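Local coordinates for probable acetolactate synthase isozyme III (Small subunit) (Nitrosomonas europaea ATCC 19718, PDB 2PC6), which probably serves as the regulatory small subunit of a two-part enzyme, a dimer-forming protein built from two ACT-type alpha/beta domains, at residues A[86-91]-A[149-154]; A[90-95]-A[119-124]. One frame throughout, in Å; residues are numbered along the deposited sequence.

Interaction 1 of 2, residues A[86-91]-A[149-154]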
loop_
_atom_site.group_PDB
_atom_site.type_symbol
_atom_site.label_atom_id
_atom_site.label_comp_id
_atom_site.label_asym_id
_atom_site.label_seq_id
_atom_site.Cartn_x
_atom_site.Cartn_y
_atom_site.Cartn_z
ATOM N N ARG A 86 -1.940 6.337 7.393
ATOM C CA ARG A 86 -0.975 6.942 6.493
ATOM C C ARG A 86 -1.056 6.287 5.168
ATOM O O ARG A 86 -1.397 5.113 5.056
ATOM C CB ARG A 86 0.462 6.861 7.027
ATOM C CG ARG A 86 0.705 7.731 8.271
ATOM C CD ARG A 86 0.427 9.188 7.989
ATOM N NE ARG A 86 0.847 10.057 9.111
ATOM C CZ ARG A 86 0.053 10.335 10.144
ATOM N NH1 ARG A 86 -1.158 9.799 10.165
ATOM N NH2 ARG A 86 0.455 11.118 11.165
ATOM N N GLU A 87 -0.776 7.065 4.143
ATOM C CA GLU A 87 -0.667 6.503 2.836
ATOM C C GLU A 87 0.610 7.006 2.221
ATOM O O GLU A 87 1.075 8.106 2.552
ATOM C CB GLU A 87 -1.847 6.976 2.022
ATOM C CG GLU A 87 -2.039 6.175 0.738
ATOM C CD GLU A 87 -3.340 6.570 0.043
ATOM O OE1 GLU A 87 -4.103 7.428 0.621
ATOM O OE2 GLU A 87 -3.594 6.019 -1.066
ATOM N N LEU A 88 1.184 6.209 1.335
ATOM C CA LEU A 88 2.304 6.676 0.523
ATOM C C LEU A 88 1.914 6.818 -0.947
ATOM O O LEU A 88 1.167 6.021 -1.502
ATOM C CB LEU A 88 3.536 5.767 0.693
ATOM C CG LEU A 88 4.817 6.164 -0.080
ATOM C CD1 LEU A 88 6.056 5.815 0.704
ATOM C CD2 LEU A 88 4.826 5.373 -1.326
HETATM N N MSE A 89 2.443 7.831 -1.583
HETATM C CA MSE A 89 2.151 8.090 -2.961
HETATM C C MSE A 89 3.395 8.553 -3.705
HETATM O O MSE A 89 4.197 9.353 -3.208
HETATM C CB MSE A 89 1.054 9.126 -3.034
HETATM C CG MSE A 89 0.824 9.682 -4.379
HETATM SE SE MSE A 89 -0.779 10.857 -4.360
HETATM C CE MSE A 89 -0.039 12.359 -3.340
ATOM N N LEU A 90 3.511 8.046 -4.917
ATOM C CA LEU A 90 4.491 8.452 -5.900
ATOM C C LEU A 90 3.778 9.114 -7.106
ATOM O O LEU A 90 2.970 8.469 -7.808
ATOM C CB LEU A 90 5.233 7.204 -6.378
ATOM C CG LEU A 90 6.669 6.896 -5.955
ATOM C CD1 LEU A 90 7.021 7.278 -4.526
ATOM C CD2 LEU A 90 6.958 5.437 -6.215
ATOM N N VAL A 91 4.122 10.378 -7.360
ATOM C CA VAL A 91 3.523 11.173 -8.417
ATOM C C VAL A 91 4.609 11.582 -9.395
ATOM O O VAL A 91 5.538 12.343 -9.027
ATOM C CB VAL A 91 2.976 12.477 -7.834
ATOM C CG1 VAL A 91 2.193 13.190 -8.866
ATOM C CG2 VAL A 91 2.114 12.167 -6.677
ATOM N N ALA A 149 1.383 6.387 -8.386
ATOM C CA ALA A 149 1.307 5.108 -7.700
ATOM C C ALA A 149 1.224 5.386 -6.216
ATOM O O ALA A 149 2.091 6.015 -5.603
ATOM C CB ALA A 149 2.460 4.223 -8.033
ATOM N N ARG A 150 0.146 4.864 -5.668
ATOM C CA ARG A 150 -0.425 5.290 -4.438
ATOM C C ARG A 150 -0.779 4.002 -3.755
ATOM O O ARG A 150 -1.466 3.156 -4.338
ATOM C CB ARG A 150 -1.647 6.122 -4.785
ATOM C CG ARG A 150 -2.559 6.438 -3.653
ATOM C CD ARG A 150 -3.613 7.425 -4.088
ATOM N NE ARG A 150 -4.290 7.939 -2.911
ATOM C CZ ARG A 150 -4.911 9.115 -2.862
ATOM N NH1 ARG A 150 -4.934 9.898 -3.937
ATOM N NH2 ARG A 150 -5.484 9.527 -1.733
ATOM N N THR A 151 -0.274 3.839 -2.529
ATOM C CA THR A 151 -0.203 2.526 -1.862
ATOM C C THR A 151 -1.486 2.102 -1.206
ATOM O O THR A 151 -1.560 0.959 -0.719
ATOM C CB THR A 151 0.805 2.443 -0.684
ATOM O OG1 THR A 151 0.488 3.444 0.305
ATOM C CG2 THR A 151 2.194 2.569 -1.155
ATOM N N GLY A 152 -2.466 3.001 -1.132
ATOM C CA GLY A 152 -3.631 2.699 -0.312
ATOM C C GLY A 152 -3.276 2.707 1.171
ATOM O O GLY A 152 -2.135 2.426 1.564
ATOM N N VAL A 153 -4.271 3.055 1.981
ATOM C CA VAL A 153 -4.109 3.317 3.398
ATOM C C VAL A 153 -3.509 2.170 4.178
ATOM O O VAL A 153 -3.741 0.992 3.904
ATOM C CB VAL A 153 -5.447 3.668 4.066
ATOM C CG1 VAL A 153 -5.284 3.680 5.595
ATOM C CG2 VAL A 153 -5.937 5.037 3.592
ATOM N N SER A 154 -2.712 2.533 5.151
ATOM C CA SER A 154 -2.315 1.606 6.142
ATOM C C SER A 154 -2.630 2.236 7.510
ATOM O O SER A 154 -2.276 3.388 7.764
ATOM C CB SER A 154 -0.858 1.350 5.980
ATOM O OG SER A 154 -0.369 0.886 7.215
#
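Leu90 and Ala149 are joined by the two shortest main-chain bonds of this antiparallel pairing: Leu90 N to Ala149 O at 2.6 Å and Ala149 N to Leu90 O at 2.7 Å. Their CB atoms lie side by side, 4.4 Å apart, on the same face of the sheet, where alanine keeps a small apolar methyl. Farther along, Thr151 N still donates to Leu88 O, but the return bond is made by a side chain. With OG1 lodged between the backbone N and the carbonyl carbon (chi1 57°), Thr151 OG1 accepts from Leu88 N at 3.0 Å, a place a main-chain carbonyl would fill in a regular pair. Its methyl CG2 meanwhile rests 3.8 Å from Leu88 CD2, so threonine serves both needs. On the opposite face buried Glu87 meets the partly exposed Arg150, whose extended chain brings NE to Glu87 OE2 as a salt bridge, the carboxylate and guanidinium planes turned 54° apart; the place of OE2 is less certain, so the exact fit is doubtful. Arg150 NH2 reaches Glu87 OE1 weakly and forms a salt bridge with Asp134.

The looser part begins at Gly152 and Val153, which leave the regular pattern and shift the register by one residue; glycine fits the positive phi here. Pairing resumes where Ser154 N meets Arg86 O at 2.9 Å, beside the partly exposed Arg86 side chain.

Glu87, Arg150 and selenomethionine Met89 lie under helix 130-139, touching Leu133 or Leu137, while Leu88, Thr151 and Ser154 pack against the second subunit. Strand 121-128 borders 86-91 across from 149-154.

Interaction 2 of 2, residues A[90-95]-A[119-124]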
loop_
_atom_site.group_PDB
_atom_site.type_symbol
_atom_site.label_atom_id
_atom_site.label_comp_id
_atom_site.label_asym_id
_atom_site.label_seq_id
_atom_site.Cartn_x
_atom_site.Cartn_y
_atom_site.Cartn_z
ATOM N N LEU A 90 3.511 8.046 -4.917
ATOM C CA LEU A 90 4.491 8.452 -5.900
ATOM C C LEU A 90 3.778 9.114 -7.106
ATOM O O LEU A 90 2.970 8.469 -7.808
ATOM C CB LEU A 90 5.233 7.204 -6.378
ATOM C CG LEU A 90 6.669 6.896 -5.955
ATOM C CD1 LEU A 90 7.021 7.278 -4.526
ATOM C CD2 LEU A 90 6.958 5.437 -6.215
ATOM N N VAL A 91 4.122 10.378 -7.360
ATOM C CA VAL A 91 3.523 11.173 -8.417
ATOM C C VAL A 91 4.609 11.582 -9.395
ATOM O O VAL A 91 5.538 12.343 -9.027
ATOM C CB VAL A 91 2.976 12.477 -7.834
ATOM C CG1 VAL A 91 2.193 13.190 -8.866
ATOM C CG2 VAL A 91 2.114 12.167 -6.677
ATOM N N LYS A 92 4.508 11.117 -10.638
ATOM C CA LYS A 92 5.487 11.546 -11.649
ATOM C C LYS A 92 4.892 12.692 -12.448
ATOM O O LYS A 92 3.814 12.550 -12.995
ATOM C CB LYS A 92 5.902 10.372 -12.545
ATOM C CG LYS A 92 6.693 10.749 -13.767
ATOM C CD LYS A 92 6.926 9.534 -14.705
ATOM C CE LYS A 92 7.689 8.443 -13.956
ATOM N NZ LYS A 92 7.835 7.202 -14.758
ATOM N N VAL A 93 5.596 13.819 -12.495
ATOM C CA VAL A 93 5.075 15.059 -13.030
ATOM C C VAL A 93 6.019 15.612 -14.066
ATOM O O VAL A 93 7.242 15.486 -13.950
ATOM C CB VAL A 93 4.910 16.173 -11.930
ATOM C CG1 VAL A 93 3.779 15.857 -10.992
ATOM C CG2 VAL A 93 6.256 16.400 -11.147
ATOM N N ARG A 94 5.426 16.220 -15.080
ATOM C CA ARG A 94 6.108 16.910 -16.117
ATOM C C ARG A 94 6.597 18.196 -15.477
ATOM O O ARG A 94 5.831 18.892 -14.816
ATOM C CB ARG A 94 5.085 17.176 -17.232
ATOM C CG ARG A 94 5.488 18.126 -18.372
ATOM C CD ARG A 94 6.697 17.649 -19.175
ATOM N NE ARG A 94 6.546 16.386 -19.890
ATOM C CZ ARG A 94 7.363 15.349 -19.744
ATOM N NH1 ARG A 94 8.359 15.419 -18.866
ATOM N NH2 ARG A 94 7.188 14.237 -20.446
ATOM N N ALA A 95 7.875 18.511 -15.635
ATOM C CA ALA A 95 8.406 19.668 -14.969
ATOM C C ALA A 95 9.435 20.335 -15.853
ATOM O O ALA A 95 10.606 19.989 -15.794
ATOM C CB ALA A 95 8.995 19.299 -13.564
ATOM N N ASN A 119 15.837 16.414 -16.683
ATOM C CA ASN A 119 15.597 17.764 -17.195
ATOM C C ASN A 119 14.140 18.169 -17.412
ATOM O O ASN A 119 13.852 19.366 -17.440
ATOM C CB ASN A 119 16.343 17.960 -18.481
ATOM C CG ASN A 119 17.705 18.565 -18.245
ATOM O OD1 ASN A 119 18.002 18.965 -17.114
ATOM N ND2 ASN A 119 18.556 18.629 -19.307
ATOM N N GLU A 120 13.228 17.191 -17.546
ATOM C CA GLU A 120 11.852 17.487 -17.902
ATOM C C GLU A 120 10.860 16.855 -16.951
ATOM O O GLU A 120 9.653 17.055 -17.083
ATOM C CB GLU A 120 11.565 16.984 -19.310
ATOM C CG GLU A 120 12.304 17.729 -20.438
ATOM C CD GLU A 120 13.746 17.245 -20.681
ATOM O OE1 GLU A 120 14.045 16.084 -20.327
ATOM O OE2 GLU A 120 14.577 18.030 -21.240
ATOM N N LEU A 121 11.341 16.057 -16.005
ATOM C CA LEU A 121 10.415 15.467 -15.029
ATOM C C LEU A 121 10.895 15.321 -13.575
ATOM O O LEU A 121 12.091 15.376 -13.290
ATOM C CB LEU A 121 9.832 14.168 -15.577
ATOM C CG LEU A 121 10.565 12.848 -15.528
ATOM C CD1 LEU A 121 10.615 12.258 -14.089
ATOM C CD2 LEU A 121 9.819 11.876 -16.460
ATOM N N TYR A 122 9.945 15.148 -12.661
ATOM C CA TYR A 122 10.250 14.787 -11.289
ATOM C C TYR A 122 9.366 13.627 -10.890
ATOM O O TYR A 122 8.180 13.576 -11.297
ATOM C CB TYR A 122 9.888 15.918 -10.351
ATOM C CG TYR A 122 10.731 17.174 -10.378
ATOM C CD1 TYR A 122 12.108 17.126 -10.542
ATOM C CD2 TYR A 122 10.138 18.410 -10.149
ATOM C CE1 TYR A 122 12.850 18.264 -10.488
ATOM C CE2 TYR A 122 10.862 19.543 -10.108
ATOM C CZ TYR A 122 12.217 19.470 -10.283
ATOM O OH TYR A 122 12.943 20.618 -10.230
ATOM N N THR A 123 9.894 12.724 -10.061
ATOM C CA THR A 123 9.012 11.831 -9.361
ATOM C C THR A 123 9.025 12.207 -7.911
ATOM O O THR A 123 10.085 12.201 -7.290
ATOM C CB THR A 123 9.365 10.394 -9.558
ATOM O OG1 THR A 123 9.181 10.101 -10.929
ATOM C CG2 THR A 123 8.389 9.498 -8.801
ATOM N N ILE A 124 7.851 12.562 -7.383
ATOM C CA ILE A 124 7.713 13.058 -5.991
ATOM C C ILE A 124 7.123 12.019 -5.050
ATOM O O ILE A 124 6.127 11.395 -5.370
ATOM C CB ILE A 124 6.841 14.338 -5.960
ATOM C CG1 ILE A 124 7.463 15.403 -6.892
ATOM C CG2 ILE A 124 6.740 14.884 -4.546
ATOM C CD1 ILE A 124 6.586 16.623 -7.195
#
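Val93 meets Tyr122 and Ile124 within a ferredoxin-like beta-alpha-beta-beta-alpha-beta unit, the ACT-type fold, where strands 83-94 and 121-128 run antiparallel as the two inner strands of the sheet. On the helix-covered face the Val93 branch is the bump: with CG1 anti to the carbonyl carbon (chi1 -71°), CG2 is turned toward the neighbouring strand and fits between Tyr122 CB, 3.7 Å away, and Ile124 CD1, 4.0 Å away. It approaches the tyrosine at the ring edge. The next small knob is Ala95 CB, which sits 3.7 Å from Tyr122 CD2; its bare methyl lets the broad ring lie close. Met103 of helix 98-109 packs on both Val93 and Tyr122, and Phe136 of helix 130-139 covers Val91 and Ile124, so branched and aromatic residues suit this side.

On the other face Lys92 and Leu121 reach past Thr123. Lys92 crosses Thr123, its CB 3.7 Å from Thr123 OG1, and its CD comes 4.1 Å from Leu121 CD2. A bend at chi3 (-60°) turns the buried chain so that NZ forms a salt bridge with Glu147 and bonds to carbonyls of Ser157 and Gly159 of the second subunit. Lysine thus supplies both an oily shaft and a terminal amine with polar partners.

Where strand 83-94 ends and 121-128 begins, Arg94 curls back through bends at chi2 and chi3, while its NH2 pairs with Glu160 of the second subunit. Two donors grip Glu120 O from opposite faces of its carbonyl plane: Arg94 NH1 at 2.7 Å and Ala95 N at 2.7 Å.

From the N-terminal side, strand 83-94 of the second ACT-type domain supplies the first segment of both interactions. Interaction 2 closes the shorter loop, which takes in helix 98-109 and strand 113-118 before the chain returns at 119-124. Going on through the rest of strand 121-128 and helix 130-139, the chain comes back along the other edge of 83-94 at 149-154, where interaction 1 closes a longer loop around the shorter one. The two overlap at Leu90 and Val91, successive residues that use the strand's two edges in turn, Leu90 toward 145-157 and Val91 toward 121-128. Together they place 83-94 between its two neighbours, joining the first, third and fourth strands of the unit, and both reach the second subunit.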